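Long-range contacts in 16S rRNA processing protein (Pseudomonas aeruginosa, PDB 2F1L), which probably acts as an accessory factor in the last step of 30S ribosomal subunit assembly, needed for efficient processing of 16S rRNA: residues V21-I26 and S40-L45; E119-I124 and I172-G177; G34-Y39 and A79-L84; G141-M146 and P163-C168. All blocks are in the same frame, centred on the assembly; numbering follows the deposited sequence.

Interaction 1. Residues V21-I26 and S40-L45; sequences VVIGKI and SFTDPL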
loop_
_atom_site.group_PDB
_atom_site.type_symbol
_atom_site.label_atom_id
_atom_site.label_comp_id
_atom_site.label_asym_id
_atom_site.label_seq_id
_atom_site.Cartn_x
_atom_site.Cartn_y
_atom_site.Cartn_z
ATOM N N VAL A 21 -8.810 4.543 -17.151
ATOM C CA VAL A 21 -7.825 4.243 -16.099
ATOM C C VAL A 21 -7.502 2.750 -16.073
ATOM O O VAL A 21 -8.321 1.928 -16.491
ATOM C CB VAL A 21 -8.242 4.735 -14.666
ATOM C CG1 VAL A 21 -8.649 6.218 -14.712
ATOM C CG2 VAL A 21 -9.325 3.906 -14.073
ATOM N N VAL A 22 -6.318 2.414 -15.566
ATOM C CA VAL A 22 -5.814 1.059 -15.619
ATOM C C VAL A 22 -6.021 0.396 -14.264
ATOM O O VAL A 22 -5.425 0.807 -13.239
ATOM C CB VAL A 22 -4.289 1.020 -15.928
ATOM C CG1 VAL A 22 -3.810 -0.424 -16.085
ATOM C CG2 VAL A 22 -3.957 1.815 -17.157
ATOM N N ILE A 23 -6.822 -0.656 -14.238
ATOM C CA ILE A 23 -7.119 -1.322 -12.958
ATOM C C ILE A 23 -6.323 -2.561 -12.708
ATOM O O ILE A 23 -6.446 -3.150 -11.655
ATOM C CB ILE A 23 -8.639 -1.657 -12.810
ATOM C CG1 ILE A 23 -9.107 -2.567 -13.956
ATOM C CG2 ILE A 23 -9.435 -0.345 -12.726
ATOM C CD1 ILE A 23 -10.566 -2.999 -13.853
ATOM N N GLY A 24 -5.566 -3.004 -13.698
ATOM C CA GLY A 24 -4.756 -4.256 -13.568
ATOM C C GLY A 24 -3.943 -4.515 -14.824
ATOM O O GLY A 24 -3.973 -3.719 -15.775
ATOM N N LYS A 25 -3.207 -5.624 -14.859
ATOM C CA LYS A 25 -2.428 -5.941 -16.034
ATOM C C LYS A 25 -2.261 -7.421 -16.192
ATOM O O LYS A 25 -1.962 -8.107 -15.215
ATOM C CB LYS A 25 -1.069 -5.296 -15.923
ATOM C CG LYS A 25 -0.201 -5.574 -17.156
ATOM C CD LYS A 25 0.863 -4.522 -17.348
ATOM C CE LYS A 25 1.528 -4.631 -18.711
ATOM N NZ LYS A 25 2.566 -3.583 -18.864
ATOM N N ILE A 26 -2.414 -7.895 -17.435
ATOM C CA ILE A 26 -2.229 -9.302 -17.783
ATOM C C ILE A 26 -0.768 -9.574 -18.037
ATOM O O ILE A 26 -0.154 -8.983 -18.917
ATOM C CB ILE A 26 -3.064 -9.694 -19.033
ATOM C CG1 ILE A 26 -4.547 -9.395 -18.825
ATOM C CG2 ILE A 26 -2.938 -11.165 -19.347
ATOM C CD1 ILE A 26 -5.453 -9.875 -19.996
ATOM N N SER A 40 -3.522 -7.033 -9.958
ATOM C CA SER A 40 -4.648 -6.114 -9.753
ATOM C C SER A 40 -4.205 -4.824 -9.101
ATOM O O SER A 40 -3.420 -4.865 -8.189
ATOM C CB SER A 40 -5.691 -6.751 -8.862
ATOM O OG SER A 40 -6.601 -5.778 -8.413
ATOM N N PHE A 41 -4.746 -3.698 -9.539
ATOM C CA PHE A 41 -4.413 -2.385 -8.977
ATOM C C PHE A 41 -5.563 -1.761 -8.168
ATOM O O PHE A 41 -5.539 -0.544 -7.788
ATOM C CB PHE A 41 -3.986 -1.435 -10.123
ATOM C CG PHE A 41 -2.873 -1.981 -10.994
ATOM C CD1 PHE A 41 -1.837 -2.729 -10.439
ATOM C CD2 PHE A 41 -2.835 -1.703 -12.353
ATOM C CE1 PHE A 41 -0.826 -3.251 -11.238
ATOM C CE2 PHE A 41 -1.824 -2.224 -13.173
ATOM C CZ PHE A 41 -0.817 -2.985 -12.610
ATOM N N THR A 42 -6.568 -2.579 -7.913
ATOM C CA THR A 42 -7.777 -2.147 -7.234
ATOM C C THR A 42 -7.623 -2.270 -5.708
ATOM O O THR A 42 -6.757 -2.973 -5.215
ATOM C CB THR A 42 -8.996 -2.986 -7.674
ATOM O OG1 THR A 42 -8.813 -4.382 -7.316
ATOM C CG2 THR A 42 -9.171 -2.893 -9.176
ATOM N N ASP A 43 -8.463 -1.528 -4.990
ATOM C CA ASP A 43 -8.553 -1.615 -3.559
ATOM C C ASP A 43 -10.006 -1.903 -3.265
ATOM O O ASP A 43 -10.847 -1.149 -3.666
ATOM C CB ASP A 43 -8.181 -0.274 -2.946
ATOM C CG ASP A 43 -8.158 -0.318 -1.459
ATOM O OD1 ASP A 43 -8.401 -1.418 -0.890
ATOM O OD2 ASP A 43 -7.884 0.758 -0.870
ATOM N N PRO A 44 -10.322 -3.053 -2.639
ATOM C CA PRO A 44 -9.597 -4.237 -2.237
ATOM C C PRO A 44 -8.950 -4.897 -3.430
ATOM O O PRO A 44 -9.409 -4.692 -4.567
ATOM C CB PRO A 44 -10.715 -5.167 -1.771
ATOM C CG PRO A 44 -11.795 -4.288 -1.344
ATOM C CD PRO A 44 -11.747 -3.172 -2.293
ATOM N N LEU A 45 -7.955 -5.752 -3.186
ATOM C CA LEU A 45 -7.308 -6.431 -4.298
ATOM C C LEU A 45 -8.289 -7.148 -5.239
ATOM O O LEU A 45 -8.063 -7.201 -6.455
ATOM C CB LEU A 45 -6.284 -7.437 -3.798
ATOM C CG LEU A 45 -5.213 -7.918 -4.789
ATOM C CD1 LEU A 45 -4.383 -6.783 -5.274
ATOM C CD2 LEU A 45 -4.323 -8.936 -4.098
#
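Antiparallel pairing of strands 20-27 and 35-40 in the RimM N-terminal domain ends here: Gly24 and Ser40 form a non-hydrogen-bonded pair with CA atoms 4.2 Å apart, after which the chain runs out into a loop. On its other side strand 20-27 makes a classic beta bulge, Ile23 and Gly24 together opposing Ile98. Beside the pair, Phe41 N donates to Ile23 O at 2.8 Å; the N-H...O angle is 158°, but the donor stands above the carbonyl plane.

With CG anti to its own carbonyl carbon (chi1 -54°), Phe41 lays its ring over Gly24. Gly24 CA lies over one face, and Phe41 CD2 comes within 3.3 Å of Gly24 N. At the edge and in the ring plane is Val22 O, 3.7 Å from Phe41 CD2, while Val22 CG1 runs alongside, 4.0 Å from Phe41 CE2. The far end of the ring meets the aliphatic base of Lys25, whose NZ leads away to a salt bridge with Glu159 of the second subunit.

On the loop side, Ser40 OG accepts from Thr42 N at 3.2 Å, an ST turn, and donates to Leu45 O at 2.8 Å; Thr42 OG1 donates to Pro44 O at 2.8 Å. Two hydroxyls together thus tie the turn, whereas the ring rests on bare glycine backbone, where its weakly positive edge probably suits the carbonyl oxygen of Val22.

Interaction 2. Residues E119-I124 and I172-G177; sequences EGLKVI and IDLAAG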
loop_
_atom_site.group_PDB
_atom_site.type_symbol
_atom_site.label_atom_id
_atom_site.label_comp_id
_atom_site.label_asym_id
_atom_site.label_seq_id
_atom_site.Cartn_x
_atom_site.Cartn_y
_atom_site.Cartn_z
ATOM N N GLU A 119 -16.409 0.139 9.802
ATOM C CA GLU A 119 -16.438 0.029 11.265
ATOM C C GLU A 119 -17.163 -1.220 11.711
ATOM O O GLU A 119 -18.277 -1.491 11.283
ATOM C CB GLU A 119 -17.108 1.254 11.886
ATOM C CG GLU A 119 -16.133 2.380 12.121
ATOM C CD GLU A 119 -16.756 3.768 12.170
ATOM O OE1 GLU A 119 -17.948 3.925 12.537
ATOM O OE2 GLU A 119 -16.017 4.716 11.839
ATOM N N GLY A 120 -16.526 -1.984 12.577
ATOM C CA GLY A 120 -17.122 -3.197 13.097
ATOM C C GLY A 120 -16.802 -4.432 12.294
ATOM O O GLY A 120 -17.139 -5.512 12.718
ATOM N N LEU A 121 -16.135 -4.302 11.148
ATOM C CA LEU A 121 -15.737 -5.487 10.389
ATOM C C LEU A 121 -14.641 -6.224 11.112
ATOM O O LEU A 121 -13.714 -5.598 11.674
ATOM C CB LEU A 121 -15.242 -5.119 9.008
ATOM C CG LEU A 121 -16.272 -4.622 7.992
ATOM C CD1 LEU A 121 -15.585 -4.325 6.699
ATOM C CD2 LEU A 121 -17.336 -5.650 7.790
ATOM N N LYS A 122 -14.761 -7.551 11.112
ATOM C CA LYS A 122 -13.735 -8.424 11.644
ATOM C C LYS A 122 -12.597 -8.452 10.633
ATOM O O LYS A 122 -12.820 -8.584 9.441
ATOM C CB LYS A 122 -14.288 -9.830 11.863
ATOM C CG LYS A 122 -15.417 -9.939 12.902
ATOM C CD LYS A 122 -16.286 -11.229 12.653
ATOM C CE LYS A 122 -17.819 -11.106 12.993
ATOM N NZ LYS A 122 -18.661 -11.682 11.845
ATOM N N VAL A 123 -11.373 -8.340 11.112
ATOM C CA VAL A 123 -10.187 -8.297 10.261
ATOM C C VAL A 123 -9.404 -9.593 10.436
ATOM O O VAL A 123 -8.971 -9.911 11.509
ATOM C CB VAL A 123 -9.313 -7.108 10.666
ATOM C CG1 VAL A 123 -7.936 -7.144 9.957
ATOM C CG2 VAL A 123 -10.064 -5.824 10.389
ATOM N N ILE A 124 -9.230 -10.337 9.364
ATOM C CA ILE A 124 -8.652 -11.672 9.404
ATOM C C ILE A 124 -7.549 -11.800 8.363
ATOM O O ILE A 124 -7.787 -11.464 7.204
ATOM C CB ILE A 124 -9.728 -12.688 9.112
ATOM C CG1 ILE A 124 -10.840 -12.587 10.182
ATOM C CG2 ILE A 124 -9.148 -14.104 9.081
ATOM C CD1 ILE A 124 -12.121 -13.158 9.722
ATOM N N ILE A 172 -13.491 -7.595 1.048
ATOM C CA ILE A 172 -14.374 -7.051 2.088
ATOM C C ILE A 172 -15.740 -7.658 1.868
ATOM O O ILE A 172 -16.294 -7.525 0.794
ATOM C CB ILE A 172 -14.505 -5.521 1.965
ATOM C CG1 ILE A 172 -13.161 -4.878 2.195
ATOM C CG2 ILE A 172 -15.534 -4.987 2.929
ATOM C CD1 ILE A 172 -13.172 -3.327 2.072
ATOM N N ASP A 173 -16.291 -8.327 2.865
ATOM C CA ASP A 173 -17.664 -8.806 2.748
ATOM C C ASP A 173 -18.504 -8.142 3.836
ATOM O O ASP A 173 -18.509 -8.549 4.995
ATOM C CB ASP A 173 -17.707 -10.335 2.816
ATOM C CG ASP A 173 -19.064 -10.882 2.486
ATOM O OD1 ASP A 173 -20.040 -10.386 3.049
ATOM O OD2 ASP A 173 -19.173 -11.818 1.672
ATOM N N LEU A 174 -19.236 -7.107 3.458
ATOM C CA LEU A 174 -20.020 -6.359 4.444
ATOM C C LEU A 174 -21.127 -7.178 5.024
ATOM O O LEU A 174 -21.377 -7.100 6.225
ATOM C CB LEU A 174 -20.636 -5.088 3.843
ATOM C CG LEU A 174 -19.608 -4.103 3.313
ATOM C CD1 LEU A 174 -20.329 -2.962 2.613
ATOM C CD2 LEU A 174 -18.672 -3.644 4.451
ATOM N N ALA A 175 -21.814 -7.941 4.190
ATOM C CA ALA A 175 -22.922 -8.736 4.713
ATOM C C ALA A 175 -22.432 -9.723 5.768
ATOM O O ALA A 175 -23.073 -9.882 6.774
ATOM C CB ALA A 175 -23.644 -9.453 3.609
ATOM N N ALA A 176 -21.296 -10.369 5.544
ATOM C CA ALA A 176 -20.729 -11.309 6.519
ATOM C C ALA A 176 -20.009 -10.623 7.678
ATOM O O ALA A 176 -19.713 -11.260 8.680
ATOM C CB ALA A 176 -19.784 -12.283 5.827
ATOM N N GLY A 177 -19.700 -9.336 7.541
ATOM C CA GLY A 177 -18.970 -8.602 8.588
ATOM C C GLY A 177 -17.494 -8.967 8.635
ATOM O O GLY A 177 -16.869 -8.897 9.686
#
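Leu121 and Lys122 both carry CG anti to their own carbonyl carbon (chi1 -71° and -63°), and from there the two side chains reach the turn 174-177 and the strand end before it. The contact belongs to the RimM PRC barrel domain: the turn joins strands 169-173 and 178-181, and the second of these runs parallel to strand 122-125.

Leu121 divides its branches. CD1 meets Ile172 CG2 at 3.8 Å, the two side chains crossing at about a right angle, and it also touches Leu174 CD2 at 3.9 Å. CD2 instead packs on the backbone of Gly177, a residue with positive phi, 3.4 Å from Gly177 C.

The polar link is Lys122 N to Gly177 O, 2.9 Å long and fairly straight at 166°. Lys122 is also bonded through its backbone to Met179, the pattern by which one residue bridges two partners in a parallel pair of strands.

Within the turn, Asp173 OD1 accepts from Ala176 N at 2.8 Å, an Asx motif, the donor standing above the carboxylate plane. Ile172 also packs on Leu118 of helix 115-118 and on Tyr113, and Leu174 on Tyr113 and Gln117, so the apolar group borders that helix. The lysine chain, bent at its last two torsions, arches past Gly177 O and ends with Lys122 NZ in a weak hydrogen bond to Ala176 O at 3.4 Å.

Interaction 3. Residues G34-Y39 and A79-L84; sequences GEVKVY and AKLKGL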
loop_
_atom_site.group_PDB
_atom_site.type_symbol
_atom_site.label_atom_id
_atom_site.label_comp_id
_atom_site.label_asym_id
_atom_site.label_seq_id
_atom_site.Cartn_x
_atom_site.Cartn_y
_atom_site.Cartn_z
ATOM N N GLY A 34 -6.451 -21.932 -20.458
ATOM C CA GLY A 34 -6.610 -20.611 -21.029
ATOM C C GLY A 34 -6.790 -19.440 -20.088
ATOM O O GLY A 34 -6.995 -18.309 -20.550
ATOM N N GLU A 35 -6.720 -19.685 -18.783
ATOM C CA GLU A 35 -6.747 -18.566 -17.837
ATOM C C GLU A 35 -5.462 -17.776 -17.953
ATOM O O GLU A 35 -4.414 -18.293 -18.409
ATOM C CB GLU A 35 -6.979 -19.032 -16.400
ATOM C CG GLU A 35 -8.408 -19.627 -16.225
ATOM C CD GLU A 35 -8.753 -20.101 -14.809
ATOM O OE1 GLU A 35 -7.981 -19.868 -13.855
ATOM O OE2 GLU A 35 -9.831 -20.691 -14.643
ATOM N N VAL A 36 -5.556 -16.508 -17.542
ATOM C CA VAL A 36 -4.409 -15.626 -17.523
ATOM C C VAL A 36 -4.081 -15.187 -16.079
ATOM O O VAL A 36 -4.936 -15.200 -15.171
ATOM C CB VAL A 36 -4.643 -14.388 -18.410
ATOM C CG1 VAL A 36 -4.728 -14.769 -19.879
ATOM C CG2 VAL A 36 -5.910 -13.636 -18.015
ATOM N N LYS A 37 -2.830 -14.794 -15.880
ATOM C CA LYS A 37 -2.352 -14.311 -14.609
ATOM C C LYS A 37 -2.319 -12.786 -14.714
ATOM O O LYS A 37 -1.889 -12.219 -15.707
ATOM C CB LYS A 37 -0.980 -14.879 -14.336
ATOM C CG LYS A 37 -0.472 -14.705 -12.918
ATOM C CD LYS A 37 1.041 -14.633 -12.913
ATOM C CE LYS A 37 1.721 -15.388 -11.768
ATOM N NZ LYS A 37 3.100 -14.826 -11.675
ATOM N N VAL A 38 -2.820 -12.155 -13.672
ATOM C CA VAL A 38 -3.204 -10.763 -13.684
ATOM C C VAL A 38 -2.743 -10.136 -12.379
ATOM O O VAL A 38 -2.965 -10.691 -11.308
ATOM C CB VAL A 38 -4.744 -10.655 -13.825
ATOM C CG1 VAL A 38 -5.241 -9.305 -13.438
ATOM C CG2 VAL A 38 -5.146 -10.936 -15.272
ATOM N N TYR A 39 -2.055 -9.003 -12.470
ATOM C CA TYR A 39 -1.836 -8.205 -11.297
ATOM C C TYR A 39 -3.045 -7.263 -11.180
ATOM O O TYR A 39 -3.561 -6.766 -12.198
ATOM C CB TYR A 39 -0.532 -7.405 -11.396
ATOM C CG TYR A 39 0.774 -8.186 -11.308
ATOM C CD1 TYR A 39 0.932 -9.233 -10.438
ATOM C CD2 TYR A 39 1.884 -7.788 -12.045
ATOM C CE1 TYR A 39 2.157 -9.901 -10.326
ATOM C CE2 TYR A 39 3.099 -8.441 -11.943
ATOM C CZ TYR A 39 3.229 -9.508 -11.086
ATOM O OH TYR A 39 4.430 -10.191 -10.987
ATOM N N ALA A 79 -7.710 -15.278 -14.121
ATOM C CA ALA A 79 -8.912 -14.785 -14.744
ATOM C C ALA A 79 -9.222 -15.627 -15.969
ATOM O O ALA A 79 -8.312 -15.955 -16.720
ATOM C CB ALA A 79 -8.701 -13.371 -15.153
ATOM N N LYS A 80 -10.498 -15.982 -16.126
ATOM C CA LYS A 80 -10.994 -16.701 -17.280
ATOM C C LYS A 80 -11.750 -15.705 -18.136
ATOM O O LYS A 80 -12.733 -15.125 -17.685
ATOM C CB LYS A 80 -11.912 -17.859 -16.850
ATOM C CG LYS A 80 -12.471 -18.752 -18.001
ATOM C CD LYS A 80 -11.397 -19.676 -18.613
ATOM C CE LYS A 80 -11.897 -20.502 -19.832
ATOM N NZ LYS A 80 -12.608 -19.632 -20.789
ATOM N N LEU A 81 -11.278 -15.504 -19.366
ATOM C CA LEU A 81 -11.927 -14.603 -20.324
ATOM C C LEU A 81 -12.752 -15.395 -21.340
ATOM O O LEU A 81 -12.390 -16.511 -21.735
ATOM C CB LEU A 81 -10.899 -13.741 -21.043
ATOM C CG LEU A 81 -9.874 -13.042 -20.143
ATOM C CD1 LEU A 81 -8.963 -12.225 -21.005
ATOM C CD2 LEU A 81 -10.542 -12.178 -19.105
ATOM N N LYS A 82 -13.863 -14.797 -21.773
ATOM C CA LYS A 82 -14.819 -15.512 -22.599
ATOM C C LYS A 82 -14.143 -15.861 -23.898
ATOM O O LYS A 82 -13.496 -15.024 -24.496
ATOM C CB LYS A 82 -16.095 -14.698 -22.847
ATOM C CG LYS A 82 -17.159 -15.510 -23.548
ATOM C CD LYS A 82 -18.506 -14.828 -23.585
ATOM C CE LYS A 82 -19.445 -15.649 -24.427
ATOM N NZ LYS A 82 -20.544 -14.810 -24.969
ATOM N N GLY A 83 -14.256 -17.124 -24.289
ATOM C CA GLY A 83 -13.705 -17.609 -25.553
ATOM C C GLY A 83 -12.192 -17.740 -25.624
ATOM O O GLY A 83 -11.646 -17.931 -26.710
ATOM N N LEU A 84 -11.519 -17.646 -24.484
ATOM C CA LEU A 84 -10.070 -17.873 -24.401
ATOM C C LEU A 84 -9.885 -19.195 -23.649
ATOM O O LEU A 84 -9.903 -19.237 -22.416
ATOM C CB LEU A 84 -9.391 -16.685 -23.688
ATOM C CG LEU A 84 -7.887 -16.671 -23.480
ATOM C CD1 LEU A 84 -7.192 -16.804 -24.798
ATOM C CD2 LEU A 84 -7.440 -15.406 -22.837
HETATM O O HOH W 1 -9.567 -17.581 -20.405
#
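The flat groups that join Val36 to Ala79 are their peptide units, each amide meeting the other's oxygen in the carbonyl plane. Val36 N donates to Ala79 O at 2.9 Å and Ala79 N to Val36 O at 3.0 Å, with N-H...O angles of 165° and 154°, which makes the two residues an antiparallel hydrogen-bonded pair. Ala79 O has a second, weaker neighbour in Glu35 CA, a CA-H...O contact of 3.2 Å. Val36 CG2, set between its own backbone N and carbonyl carbon, leans over the pair to Ala79 CB at 4.0 Å; CG1 turns instead to Leu84 CD2, the two side chains crossing at about a right angle.

Glu35 and Lys80 also cross at roughly a right angle, but by their aliphatic parts, Glu35 CG lying 3.8 Å from Lys80 CD. Their charged ends stay apart: Lys80 NZ donates to Leu84 O and forms a salt bridge with Asp85, which ties it to the type II turn 81-84.

One water is bound between the segments. It accepts from Leu81 N at 2.9 Å and lies 2.7 Å from Gly34 O, as well as close to Leu84 O, so it probably stands in for a direct Leu81 N to Gly34 O bond at the end of the pairing.

Strand 35-40 lies between strands 20-27 and 76-81 in the sheet. Val36 and Val38 pack on Ile26 of strand 20-27, Ala79 reaches Leu67 of strand 61-73, and just beyond the turn the chain enters helix 87-91.

Interaction 4. Residues G141-M146 and P163-C168; sequences GANDVM and PYTGQC
Backbone hydrogen bonding between Tyr164 and Asp144 anchors this contact in the PRC barrel domain: Tyr164 N donates to Asp144 O at 2.8 Å, nearly along the C=O axis, with an N-H...O angle of 166°. Next to it, Val145 and Pro163 form an antiparallel non-hydrogen-bonded pair whose CA atoms are 4.6 Å apart, and Met146 with Leu162 continues the pairing. A water accepts from Asp144 N at 2.8 Å and donates weakly to Tyr164 O.

The aromatic contact is of the Met-aromatic kind. Met146, present as selenomethionine, sets its SE at the edge of the Tyr164 ring and in the ring plane, 4.0 Å from Tyr164 CD1. A bend at the last torsion (chi3 -60°) brings Met146 CE back to Pro163 O at 3.5 Å and also toward Cys168 SG.

Van der Waals contact is added by the methyl Thr165 CG2, 3.9 Å from Asn143 CB, the two side chains crossing at about a right angle.

Tyr164 is the centre of an inverse gamma turn, with a weak bond from Thr165 N to Pro163 O. One direct hydrogen bond thus links 141-146 to 163-168, the water adding a weaker tie, while the polarisable selenium probably meets the weakly positive C-H edge of the tyrosine ring.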
loop_
_atom_site.group_PDB
_atom_site.type_symbol
_atom_site.label_atom_id
_atom_site.label_comp_id
_atom_site.label_asym_id
_atom_site.label_seq_id
_atom_site.Cartn_x
_atom_site.Cartn_y
_atom_site.Cartn_z
ATOM N N GLY A 141 -3.404 12.117 4.949
ATOM C CA GLY A 141 -2.661 12.799 3.897
ATOM C C GLY A 141 -2.074 11.852 2.843
ATOM O O GLY A 141 -1.499 12.292 1.872
ATOM N N ALA A 142 -2.189 10.550 3.036
ATOM C CA ALA A 142 -1.902 9.585 1.987
ATOM C C ALA A 142 -3.042 8.545 2.071
ATOM O O ALA A 142 -4.187 8.905 2.190
ATOM C CB ALA A 142 -0.509 8.959 2.230
ATOM N N ASN A 143 -2.758 7.264 2.122
ATOM C CA ASN A 143 -3.833 6.300 2.301
ATOM C C ASN A 143 -4.480 6.445 3.652
ATOM O O ASN A 143 -3.824 6.791 4.624
ATOM C CB ASN A 143 -3.259 4.898 2.176
ATOM C CG ASN A 143 -2.443 4.778 0.965
ATOM O OD1 ASN A 143 -3.024 4.867 -0.126
ATOM N ND2 ASN A 143 -1.066 4.723 1.105
ATOM N N ASP A 144 -5.769 6.139 3.718
ATOM C CA ASP A 144 -6.449 6.016 4.994
ATOM C C ASP A 144 -5.917 4.836 5.804
ATOM O O ASP A 144 -5.479 3.830 5.249
ATOM C CB ASP A 144 -7.933 5.834 4.756
ATOM C CG ASP A 144 -8.572 7.049 4.138
ATOM O OD1 ASP A 144 -8.133 8.168 4.470
ATOM O OD2 ASP A 144 -9.522 6.889 3.333
ATOM N N VAL A 145 -5.964 4.954 7.118
ATOM C CA VAL A 145 -5.507 3.891 7.994
ATOM C C VAL A 145 -6.678 3.370 8.762
ATOM O O VAL A 145 -7.543 4.135 9.175
ATOM C CB VAL A 145 -4.446 4.421 8.966
ATOM C CG1 VAL A 145 -4.212 3.444 10.091
ATOM C CG2 VAL A 145 -3.126 4.713 8.194
HETATM N N MSE A 146 -6.709 2.065 8.968
HETATM C CA MSE A 146 -7.740 1.410 9.764
HETATM C C MSE A 146 -7.194 1.114 11.126
HETATM O O MSE A 146 -6.176 0.459 11.260
HETATM C CB MSE A 146 -8.145 0.113 9.120
HETATM C CG MSE A 146 -8.744 0.302 7.774
HETATM SE SE MSE A 146 -8.792 -1.403 6.718
HETATM C CE MSE A 146 -6.900 -1.925 6.574
ATOM N N PRO A 163 -2.958 -0.059 6.523
ATOM C CA PRO A 163 -3.255 0.851 5.415
ATOM C C PRO A 163 -4.420 0.336 4.587
ATOM O O PRO A 163 -4.511 -0.873 4.304
ATOM C CB PRO A 163 -1.971 0.818 4.608
ATOM C CG PRO A 163 -1.462 -0.574 4.810
ATOM C CD PRO A 163 -1.780 -0.905 6.254
ATOM N N TYR A 164 -5.329 1.226 4.225
ATOM C CA TYR A 164 -6.464 0.836 3.376
ATOM C C TYR A 164 -5.984 0.935 1.936
ATOM O O TYR A 164 -6.148 1.966 1.271
ATOM C CB TYR A 164 -7.699 1.738 3.607
ATOM C CG TYR A 164 -8.886 1.298 2.790
ATOM C CD1 TYR A 164 -9.671 0.232 3.177
ATOM C CD2 TYR A 164 -9.185 1.911 1.591
ATOM C CE1 TYR A 164 -10.746 -0.200 2.408
ATOM C CE2 TYR A 164 -10.225 1.487 0.815
ATOM C CZ TYR A 164 -11.016 0.430 1.228
ATOM O OH TYR A 164 -12.074 0.029 0.424
ATOM N N THR A 165 -5.324 -0.119 1.496
ATOM C CA THR A 165 -4.866 -0.275 0.114
ATOM C C THR A 165 -5.017 -1.748 -0.252
ATOM O O THR A 165 -5.120 -2.601 0.631
ATOM C CB THR A 165 -3.382 0.020 -0.025
ATOM O OG1 THR A 165 -2.628 -0.954 0.724
ATOM C CG2 THR A 165 -3.063 1.396 0.490
ATOM N N GLY A 166 -4.968 -2.040 -1.539
ATOM C CA GLY A 166 -5.090 -3.407 -2.047
ATOM C C GLY A 166 -3.896 -4.312 -1.759
ATOM O O GLY A 166 -4.035 -5.531 -1.784
ATOM N N GLN A 167 -2.720 -3.737 -1.504
ATOM C CA GLN A 167 -1.622 -4.548 -1.071
ATOM C C GLN A 167 -1.962 -5.187 0.259
ATOM O O GLN A 167 -1.399 -6.262 0.623
ATOM C CB GLN A 167 -0.341 -3.703 -0.945
ATOM C CG GLN A 167 0.898 -4.532 -0.636
ATOM C CD GLN A 167 2.203 -3.762 -0.687
ATOM O OE1 GLN A 167 3.240 -4.321 -0.353
ATOM N NE2 GLN A 167 2.174 -2.503 -1.116
ATOM N N CYS A 168 -2.862 -4.511 0.990
ATOM C CA CYS A 168 -3.278 -4.935 2.321
ATOM C C CYS A 168 -4.686 -5.557 2.381
ATOM O O CYS A 168 -4.888 -6.679 2.905
ATOM C CB CYS A 168 -3.229 -3.765 3.286
ATOM S SG CYS A 168 -3.722 -4.267 4.961
HETATM O O HOH W 2 -6.930 5.297 1.317
#

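Interactions 1 and 3 share the N-terminal sheet, their centres 15 Å apart, and are joined by a probable hydrogen bond from Tyr39 N to Lys25 O of 2.9 Å. Interactions 2 and 4 lie in the PRC barrel domain, their centres 16 Å apart, where Ile172 CD1 meets Tyr164 OH at 3.9 Å. The loop of interaction 1 bridges the domains: Pro44 CG touches Ile172 CD1 at 3.8 Å, and Leu45 CB touches Gly166 O at 3.6 Å. Interactions 2 and 3 do not touch, their nearest atoms being about 16 Å apart. Phe41 and Thr165 both approach unidentified bound molecules, and Phe41 packs on Val145 of the second subunit, linking interactions 1 and 4 across the dimer.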